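Local coordinates for probable spore coat polysaccharide biosynthesis protein E (Chromobacterium violaceum ATCC 12472, PDB 3G8R) that probably acts as an N-acylneuraminate-9-phosphate synthase, joining a zinc-binding TIM barrel to a SAF domain in the part present here, at residues A[50-55]-A[98-103]; A[161-166]-A[194-199]; A[282-287]-A[325-330]. One frame throughout, in Å; residues are numbered along the deposited sequence.

Contact 1. Residues A[50-55]-A[98-103]; sequences LDTFIH and PFDEES
The Phe-53 ring meets the carboxylate of Asp-100 at its edge: OD2 of Asp-100 lies near the ring plane, 3.6 Å from CD2 of Phe-53, and the two planes stand 89° apart. With a carboxylate oxygen facing the ring's C-H rim, the contact is probably electrostatically favourable. Phe-99 approaches the same ring obliquely, its CB 3.9 Å from CE2 of Phe-53, while its own ring turns away to a cation-pi contact with Arg-48. Phe-53 places its CG anti to the backbone N (chi1 -170°), which swings the ring toward 98-103, its CD2 and CE2 side facing Asp-100 and Phe-99, and Phe-303 of the second subunit stacks on it.

This is the rim of a TIM barrel of the NeuB family. Strand 93-98 ends at Pro-98, and Asp-100 sits at the N-cap position of helix 101-109 without making a capping bond. Its OD1 instead accepts Ser-103 OG at 3.0 Å through the anti lone pair, and also takes the backbone N of Asn-49, so two bonds hold OD1. Thr-52 OG1 comes no nearer than 3.5 Å to Asp-100 OD2; its hydrogen bond is with Asn-49 O. The site is close to the metal centre: the side chain of Phe-99 is about 8 Å from the zinc ion. The second subunit also reaches in, Arg-280 forming a salt bridge with Glu-101.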
loop_
_atom_site.group_PDB
_atom_site.type_symbol
_atom_site.label_atom_id
_atom_site.label_comp_id
_atom_site.label_asym_id
_atom_site.label_seq_id
_atom_site.Cartn_x
_atom_site.Cartn_y
_atom_site.Cartn_z
ATOM N N LEU A 50 27.006 -23.919 18.231
ATOM C CA LEU A 50 28.283 -23.277 17.967
ATOM C C LEU A 50 29.461 -24.235 17.869
ATOM O O LEU A 50 30.425 -23.952 17.151
ATOM C CB LEU A 50 28.536 -22.147 18.955
ATOM C CG LEU A 50 28.568 -20.735 18.333
ATOM C CD1 LEU A 50 27.303 -20.339 17.592
ATOM C CD2 LEU A 50 28.885 -19.703 19.405
ATOM N N ASP A 51 29.348 -25.376 18.566
ATOM C CA ASP A 51 30.294 -26.514 18.454
ATOM C C ASP A 51 30.490 -27.027 17.026
ATOM O O ASP A 51 31.629 -27.110 16.551
ATOM C CB ASP A 51 29.837 -27.691 19.329
ATOM C CG ASP A 51 30.189 -27.512 20.817
ATOM O OD1 ASP A 51 31.087 -26.680 21.153
ATOM O OD2 ASP A 51 29.562 -28.234 21.644
ATOM N N THR A 52 29.376 -27.383 16.379
ATOM C CA THR A 52 29.364 -27.906 15.022
ATOM C C THR A 52 29.437 -26.764 14.006
ATOM O O THR A 52 30.068 -26.883 12.950
ATOM C CB THR A 52 28.065 -28.732 14.733
ATOM O OG1 THR A 52 26.912 -27.982 15.131
ATOM C CG2 THR A 52 28.059 -30.057 15.485
ATOM N N PHE A 53 28.790 -25.654 14.339
ATOM C CA PHE A 53 28.463 -24.656 13.355
ATOM C C PHE A 53 29.644 -23.860 12.899
ATOM O O PHE A 53 29.758 -23.527 11.711
ATOM C CB PHE A 53 27.408 -23.695 13.884
ATOM C CG PHE A 53 26.868 -22.787 12.835
ATOM C CD1 PHE A 53 27.302 -21.467 12.760
ATOM C CD2 PHE A 53 25.975 -23.261 11.895
ATOM C CE1 PHE A 53 26.824 -20.610 11.777
ATOM C CE2 PHE A 53 25.478 -22.433 10.907
ATOM C CZ PHE A 53 25.900 -21.090 10.842
ATOM N N ILE A 54 30.496 -23.504 13.848
ATOM C CA ILE A 54 31.712 -22.793 13.514
ATOM C C ILE A 54 32.783 -23.834 13.328
ATOM O O ILE A 54 33.136 -24.569 14.251
ATOM C CB ILE A 54 32.116 -21.782 14.589
ATOM C CG1 ILE A 54 30.962 -20.788 14.825
ATOM C CG2 ILE A 54 33.466 -21.126 14.202
ATOM C CD1 ILE A 54 31.342 -19.475 15.536
ATOM N N HIS A 55 33.287 -23.906 12.115
ATOM C CA HIS A 55 34.211 -24.951 11.791
ATOM C C HIS A 55 35.551 -24.795 12.516
ATOM O O HIS A 55 36.044 -23.674 12.703
ATOM C CB HIS A 55 34.424 -25.013 10.297
ATOM C CG HIS A 55 35.171 -26.226 9.867
ATOM N ND1 HIS A 55 36.509 -26.196 9.556
ATOM C CD2 HIS A 55 34.781 -27.514 9.754
ATOM C CE1 HIS A 55 36.908 -27.408 9.230
ATOM N NE2 HIS A 55 35.878 -28.227 9.343
ATOM N N PRO A 98 16.541 -21.757 13.669
ATOM C CA PRO A 98 17.614 -22.718 13.739
ATOM C C PRO A 98 18.510 -22.544 12.529
ATOM O O PRO A 98 18.046 -22.158 11.465
ATOM C CB PRO A 98 16.873 -24.022 13.573
ATOM C CG PRO A 98 15.848 -23.673 12.540
ATOM C CD PRO A 98 15.411 -22.267 12.877
ATOM N N PHE A 99 19.783 -22.859 12.649
ATOM C CA PHE A 99 20.620 -22.844 11.454
ATOM C C PHE A 99 21.201 -24.216 11.217
ATOM O O PHE A 99 21.705 -24.478 10.122
ATOM C CB PHE A 99 21.714 -21.784 11.565
ATOM C CG PHE A 99 21.183 -20.390 11.632
ATOM C CD1 PHE A 99 21.206 -19.578 10.508
ATOM C CD2 PHE A 99 20.637 -19.899 12.811
ATOM C CE1 PHE A 99 20.692 -18.282 10.555
ATOM C CE2 PHE A 99 20.127 -18.626 12.876
ATOM C CZ PHE A 99 20.146 -17.808 11.743
ATOM N N ASP A 100 21.103 -25.069 12.251
ATOM C CA ASP A 100 21.619 -26.453 12.284
ATOM C C ASP A 100 20.459 -27.396 12.319
ATOM O O ASP A 100 19.392 -27.028 12.794
ATOM C CB ASP A 100 22.271 -26.748 13.629
ATOM C CG ASP A 100 23.561 -26.069 13.807
ATOM O OD1 ASP A 100 23.641 -25.231 14.721
ATOM O OD2 ASP A 100 24.515 -26.387 13.069
ATOM N N GLU A 101 20.685 -28.643 11.927
ATOM C CA GLU A 101 19.693 -29.664 12.191
ATOM C C GLU A 101 19.554 -29.816 13.680
ATOM O O GLU A 101 18.448 -29.780 14.207
ATOM C CB GLU A 101 20.029 -30.998 11.522
ATOM C CG GLU A 101 21.388 -31.060 10.829
ATOM C CD GLU A 101 21.411 -30.268 9.538
ATOM O OE1 GLU A 101 20.630 -30.593 8.613
ATOM O OE2 GLU A 101 22.208 -29.311 9.476
ATOM N N GLU A 102 20.684 -29.935 14.360
ATOM C CA GLU A 102 20.692 -30.092 15.818
ATOM C C GLU A 102 19.940 -28.971 16.528
ATOM O O GLU A 102 19.437 -29.183 17.629
ATOM C CB GLU A 102 22.122 -30.215 16.377
ATOM C CG GLU A 102 22.187 -30.564 17.885
ATOM C CD GLU A 102 23.563 -31.076 18.347
ATOM O OE1 GLU A 102 23.788 -31.158 19.582
ATOM O OE2 GLU A 102 24.415 -31.394 17.478
ATOM N N SER A 103 19.866 -27.788 15.917
ATOM C CA SER A 103 19.160 -26.681 16.559
ATOM C C SER A 103 17.650 -26.846 16.423
ATOM O O SER A 103 16.889 -26.405 17.279
ATOM C CB SER A 103 19.635 -25.323 16.032
ATOM O OG SER A 103 21.029 -25.177 16.242
#

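Contact 2. Residues A[161-166]-A[194-199]; sequences GKDLTI and GVRIGY
Asp-163 opens the contact with a salt bridge to Arg-196, OD1 to NH2 at a doubtfully short 2.5 Å. The groups do not lie flat together: carboxylate and guanidinium planes are 86° apart, and NH2 meets OD1 from above the carboxylate plane. Asp-163 CG stands anti to the backbone N (chi1 170°), while the arginine chain bends at chi3, bringing the two ends together. At Leu-164 the carbonyl O lies over one guanidinium face and receives only a weak bond from Arg-196 N; a water links both atoms weakly to Gly-194 O.

From here the strands run parallel, as neighbours in the TIM barrel joined by the beta-alpha-beta unit of strand 164-168, helix 184-191 and strand 196-201. Thr-165 pairs with Arg-196, their side chains on one face; OG1 of Thr-165 is 2.8 Å from NH1 of Arg-196, but the angle is too poor for a hydrogen bond. Ile-166, paired with Ile-197, is held at both ends: its N donates to Arg-196 O at 2.9 Å (164°), and its O accepts Gly-198 N at 2.9 Å. On the opposite face CG2 of Ile-166 lies beside CD1 of Ile-197 at 4.2 Å, beneath helices 147-158 and 184-191.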
loop_
_atom_site.group_PDB
_atom_site.type_symbol
_atom_site.label_atom_id
_atom_site.label_comp_id
_atom_site.label_asym_id
_atom_site.label_seq_id
_atom_site.Cartn_x
_atom_site.Cartn_y
_atom_site.Cartn_z
ATOM N N GLY A 161 1.318 -30.190 3.762
ATOM C CA GLY A 161 0.327 -29.608 4.672
ATOM C C GLY A 161 0.774 -28.620 5.725
ATOM O O GLY A 161 0.074 -28.413 6.719
ATOM N N LYS A 162 1.919 -27.990 5.486
ATOM C CA LYS A 162 2.453 -27.021 6.411
ATOM C C LYS A 162 1.731 -25.668 6.444
ATOM O O LYS A 162 1.220 -25.191 5.448
ATOM C CB LYS A 162 3.928 -26.839 6.119
ATOM C CG LYS A 162 4.775 -27.602 7.070
ATOM C CD LYS A 162 5.416 -28.782 6.401
ATOM C CE LYS A 162 5.496 -30.011 7.351
ATOM N NZ LYS A 162 6.077 -29.676 8.685
ATOM N N ASP A 163 1.687 -25.064 7.627
ATOM C CA ASP A 163 1.271 -23.670 7.761
ATOM C C ASP A 163 2.461 -22.771 7.419
ATOM O O ASP A 163 3.386 -22.600 8.232
ATOM C CB ASP A 163 0.787 -23.391 9.179
ATOM C CG ASP A 163 0.563 -21.894 9.458
ATOM O OD1 ASP A 163 0.963 -20.978 8.670
ATOM O OD2 ASP A 163 -0.017 -21.623 10.525
ATOM N N LEU A 164 2.442 -22.178 6.234
ATOM C CA LEU A 164 3.609 -21.393 5.800
ATOM C C LEU A 164 3.366 -19.898 5.774
ATOM O O LEU A 164 2.241 -19.444 5.589
ATOM C CB LEU A 164 4.119 -21.893 4.460
ATOM C CG LEU A 164 5.449 -21.441 3.875
ATOM C CD1 LEU A 164 6.623 -21.315 4.901
ATOM C CD2 LEU A 164 5.780 -22.420 2.758
ATOM N N THR A 165 4.429 -19.143 6.001
ATOM C CA THR A 165 4.402 -17.700 5.919
ATOM C C THR A 165 5.656 -17.334 5.214
ATOM O O THR A 165 6.712 -17.828 5.563
ATOM C CB THR A 165 4.378 -17.107 7.312
ATOM O OG1 THR A 165 3.139 -17.498 7.924
ATOM C CG2 THR A 165 4.464 -15.603 7.302
ATOM N N ILE A 166 5.556 -16.472 4.217
ATOM C CA ILE A 166 6.706 -16.079 3.436
ATOM C C ILE A 166 7.011 -14.575 3.558
ATOM O O ILE A 166 6.088 -13.753 3.448
ATOM C CB ILE A 166 6.443 -16.505 2.031
ATOM C CG1 ILE A 166 6.932 -17.938 1.897
ATOM C CG2 ILE A 166 7.118 -15.575 1.009
ATOM C CD1 ILE A 166 7.330 -18.301 0.504
ATOM N N GLY A 194 -3.163 -18.126 -0.685
ATOM C CA GLY A 194 -3.262 -19.025 0.479
ATOM C C GLY A 194 -1.910 -19.332 1.144
ATOM O O GLY A 194 -1.668 -20.473 1.591
ATOM N N VAL A 195 -1.022 -18.333 1.184
ATOM C CA VAL A 195 0.175 -18.397 2.017
ATOM C C VAL A 195 0.251 -17.049 2.682
ATOM O O VAL A 195 0.149 -16.033 1.999
ATOM C CB VAL A 195 1.461 -18.657 1.193
ATOM C CG1 VAL A 195 2.679 -18.323 1.990
ATOM C CG2 VAL A 195 1.558 -20.094 0.804
ATOM N N ARG A 196 0.384 -17.012 4.005
ATOM C CA ARG A 196 0.484 -15.721 4.695
ATOM C C ARG A 196 1.706 -14.963 4.194
ATOM O O ARG A 196 2.789 -15.546 4.041
ATOM C CB ARG A 196 0.604 -15.931 6.182
ATOM C CG ARG A 196 -0.079 -14.885 6.994
ATOM C CD ARG A 196 -0.461 -15.462 8.338
ATOM N NE ARG A 196 -0.888 -16.879 8.259
ATOM C CZ ARG A 196 -0.258 -17.935 8.815
ATOM N NH1 ARG A 196 0.862 -17.781 9.528
ATOM N NH2 ARG A 196 -0.760 -19.164 8.659
ATOM N N ILE A 197 1.554 -13.671 3.938
ATOM C CA ILE A 197 2.696 -12.892 3.462
ATOM C C ILE A 197 3.133 -11.905 4.506
ATOM O O ILE A 197 2.297 -11.288 5.118
ATOM C CB ILE A 197 2.360 -12.162 2.154
ATOM C CG1 ILE A 197 2.040 -13.185 1.048
ATOM C CG2 ILE A 197 3.522 -11.194 1.711
ATOM C CD1 ILE A 197 3.226 -14.118 0.698
ATOM N N GLY A 198 4.431 -11.741 4.724
ATOM C CA GLY A 198 4.899 -10.786 5.743
ATOM C C GLY A 198 6.111 -10.007 5.297
ATOM O O GLY A 198 6.518 -10.089 4.121
ATOM N N TYR A 199 6.697 -9.266 6.235
ATOM C CA TYR A 199 7.791 -8.347 5.958
ATOM C C TYR A 199 8.752 -8.372 7.119
ATOM O O TYR A 199 8.355 -8.065 8.243
ATOM C CB TYR A 199 7.253 -6.919 5.814
ATOM C CG TYR A 199 8.345 -5.866 5.642
ATOM C CD1 TYR A 199 8.224 -4.604 6.182
ATOM C CD2 TYR A 199 9.527 -6.153 4.928
ATOM C CE1 TYR A 199 9.260 -3.633 6.012
ATOM C CE2 TYR A 199 10.544 -5.213 4.751
ATOM C CZ TYR A 199 10.410 -3.958 5.286
ATOM O OH TYR A 199 11.435 -3.039 5.095
HETATM O O HOH W 1 -1.063 -19.324 4.599
#

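Contact 3. Residues A[282-287]-A[325-330]; sequences VFATRP and TPIAAD
Ile-327 is where the loop 325-330 first meets the segment 282-287, and it does so in two ways. Its CG2 branch packs on the methyl of Ala-284, CB to CG2 at 4.1 Å, and its carbonyl O receives a CA-H...O contact from Pro-287 CA, 3.5 Å from Ile-327 O. The end of the side chain leads away from the 282-287 segment, and Ile-327 also packs on Val-288. Ala-328 turns its methyl away and contributes its backbone instead: its O lies 3.7 Å from Ala-284 CB, so the Ala-284 methyl touches both an apolar branch and a carbonyl oxygen.

Both segments belong to the SAF domain, the antifreeze-like fold shared with sialic acid synthases. Here a short strand, 281-284, pairs antiparallel with 299-302 and then runs into a turn, while a loop preceding strand 338-340 passes against its end. The touching parts are 116° apart in direction, so they cross instead of pairing as strands.

At Ala-329 the methyl sits over the 286-287 peptide, CB being 3.6 Å from Pro-287 N, and the proline ring flanks it with CD 4.0 Å from that CB. Asp-330 takes a positive phi of 64°, bending the chain at the end of the segment. Its N donates to Ala-284 O at 2.7 Å; despite the short separation the bond is weak, because the angle at the hydrogen is only 125°. The next residue, Ala-331, continues the backbone bonding with Ala-284. The carbonyl O of Asp-330 approaches the Phe-283 ring obliquely, 3.9 Å from CD1, and the same ring stacks with His-55 of the second subunit.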
loop_
_atom_site.group_PDB
_atom_site.type_symbol
_atom_site.label_atom_id
_atom_site.label_comp_id
_atom_site.label_asym_id
_atom_site.label_seq_id
_atom_site.Cartn_x
_atom_site.Cartn_y
_atom_site.Cartn_z
ATOM N N VAL A 282 -35.175 17.124 -11.188
ATOM C CA VAL A 282 -35.923 17.163 -12.415
ATOM C C VAL A 282 -37.101 18.066 -12.189
ATOM O O VAL A 282 -37.903 17.826 -11.277
ATOM C CB VAL A 282 -36.438 15.778 -12.771
ATOM C CG1 VAL A 282 -37.243 15.816 -14.069
ATOM C CG2 VAL A 282 -35.322 14.867 -12.897
ATOM N N PHE A 283 -37.221 19.092 -13.028
ATOM C CA PHE A 283 -38.316 20.054 -12.916
ATOM C C PHE A 283 -39.181 20.014 -14.146
ATOM O O PHE A 283 -38.674 19.797 -15.247
ATOM C CB PHE A 283 -37.775 21.483 -12.765
ATOM C CG PHE A 283 -37.047 21.733 -11.470
ATOM C CD1 PHE A 283 -37.688 22.360 -10.412
ATOM C CD2 PHE A 283 -35.712 21.335 -11.307
ATOM C CE1 PHE A 283 -37.006 22.610 -9.205
ATOM C CE2 PHE A 283 -35.015 21.576 -10.108
ATOM C CZ PHE A 283 -35.661 22.222 -9.055
ATOM N N ALA A 284 -40.479 20.242 -13.971
ATOM C CA ALA A 284 -41.349 20.471 -15.133
ATOM C C ALA A 284 -41.086 21.852 -15.746
ATOM O O ALA A 284 -40.866 22.853 -15.028
ATOM C CB ALA A 284 -42.813 20.301 -14.780
ATOM N N THR A 285 -41.073 21.899 -17.075
ATOM C CA THR A 285 -40.837 23.161 -17.765
ATOM C C THR A 285 -42.155 23.776 -18.263
ATOM O O THR A 285 -42.176 24.910 -18.763
ATOM C CB THR A 285 -39.871 22.991 -18.938
ATOM O OG1 THR A 285 -40.439 22.109 -19.884
ATOM C CG2 THR A 285 -38.600 22.386 -18.484
ATOM N N ARG A 286 -43.246 23.028 -18.055
ATOM C CA ARG A 286 -44.491 23.121 -18.811
ATOM C C ARG A 286 -45.550 22.376 -17.973
ATOM O O ARG A 286 -45.236 21.364 -17.362
ATOM C CB ARG A 286 -44.229 22.423 -20.140
ATOM C CG ARG A 286 -45.370 22.075 -20.991
ATOM C CD ARG A 286 -44.813 21.742 -22.347
ATOM N NE ARG A 286 -44.639 22.945 -23.188
ATOM C CZ ARG A 286 -43.474 23.561 -23.445
ATOM N NH1 ARG A 286 -43.455 24.634 -24.224
ATOM N NH2 ARG A 286 -42.324 23.125 -22.924
ATOM N N PRO A 287 -46.808 22.858 -17.932
ATOM C CA PRO A 287 -47.705 22.072 -17.090
ATOM C C PRO A 287 -47.825 20.653 -17.639
ATOM O O PRO A 287 -47.876 20.460 -18.844
ATOM C CB PRO A 287 -49.056 22.801 -17.202
ATOM C CG PRO A 287 -48.788 24.053 -17.945
ATOM C CD PRO A 287 -47.535 23.863 -18.727
ATOM N N THR A 325 -50.739 12.611 -10.879
ATOM C CA THR A 325 -51.457 13.867 -10.592
ATOM C C THR A 325 -50.770 15.011 -11.377
ATOM O O THR A 325 -49.588 14.913 -11.682
ATOM C CB THR A 325 -51.465 14.184 -9.053
ATOM O OG1 THR A 325 -50.144 14.012 -8.502
ATOM C CG2 THR A 325 -52.440 13.267 -8.283
ATOM N N PRO A 326 -51.492 16.104 -11.699
ATOM C CA PRO A 326 -50.879 17.111 -12.569
ATOM C C PRO A 326 -49.750 17.913 -11.922
ATOM O O PRO A 326 -49.838 18.292 -10.761
ATOM C CB PRO A 326 -52.053 18.032 -12.917
ATOM C CG PRO A 326 -52.987 17.893 -11.781
ATOM C CD PRO A 326 -52.877 16.465 -11.338
ATOM N N ILE A 327 -48.696 18.166 -12.693
ATOM C CA ILE A 327 -47.540 18.894 -12.212
ATOM C C ILE A 327 -47.563 20.320 -12.746
ATOM O O ILE A 327 -47.642 20.521 -13.953
ATOM C CB ILE A 327 -46.210 18.241 -12.675
ATOM C CG1 ILE A 327 -46.329 16.711 -12.808
ATOM C CG2 ILE A 327 -45.016 18.701 -11.753
ATOM C CD1 ILE A 327 -45.602 15.888 -11.768
ATOM N N ALA A 328 -47.467 21.311 -11.867
ATOM C CA ALA A 328 -47.438 22.695 -12.327
ATOM C C ALA A 328 -46.138 22.977 -13.061
ATOM O O ALA A 328 -45.118 22.377 -12.763
ATOM C CB ALA A 328 -47.581 23.626 -11.172
ATOM N N ALA A 329 -46.160 23.896 -14.013
ATOM C CA ALA A 329 -44.907 24.304 -14.655
ATOM C C ALA A 329 -43.913 24.893 -13.654
ATOM O O ALA A 329 -44.306 25.530 -12.653
ATOM C CB ALA A 329 -45.158 25.265 -15.766
ATOM N N ASP A 330 -42.628 24.648 -13.943
ATOM C CA ASP A 330 -41.467 25.081 -13.131
ATOM C C ASP A 330 -41.458 24.441 -11.736
ATOM O O ASP A 330 -40.665 24.773 -10.865
ATOM C CB ASP A 330 -41.326 26.618 -13.132
ATOM C CG ASP A 330 -40.901 27.181 -14.510
ATOM O OD1 ASP A 330 -41.194 28.360 -14.794
ATOM O OD2 ASP A 330 -40.271 26.461 -15.326
#

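Overall arrangement
Contacts 1 and 2 belong to the NeuB barrel, their centres 26 Å apart, whereas contact 3 lies in the SAF domain, its centre 88 Å from that of contact 1. Contact 2 is sheet core, resting on parallel backbone bonds, two good and one weak, with a salt bridge at one end. Contact 1, also buried, has no hydrogen bond between its segments and works through one ring edge against a carboxylate and an oblique apolar touch. Contact 3 is more exposed, made of methyls, carbonyls and one weak bond. Far apart within one chain, contacts 1 and 3 meet across the dimer: His-55 of one subunit stacks with Phe-283 of the other, as in domain-swapped sialic acid synthases.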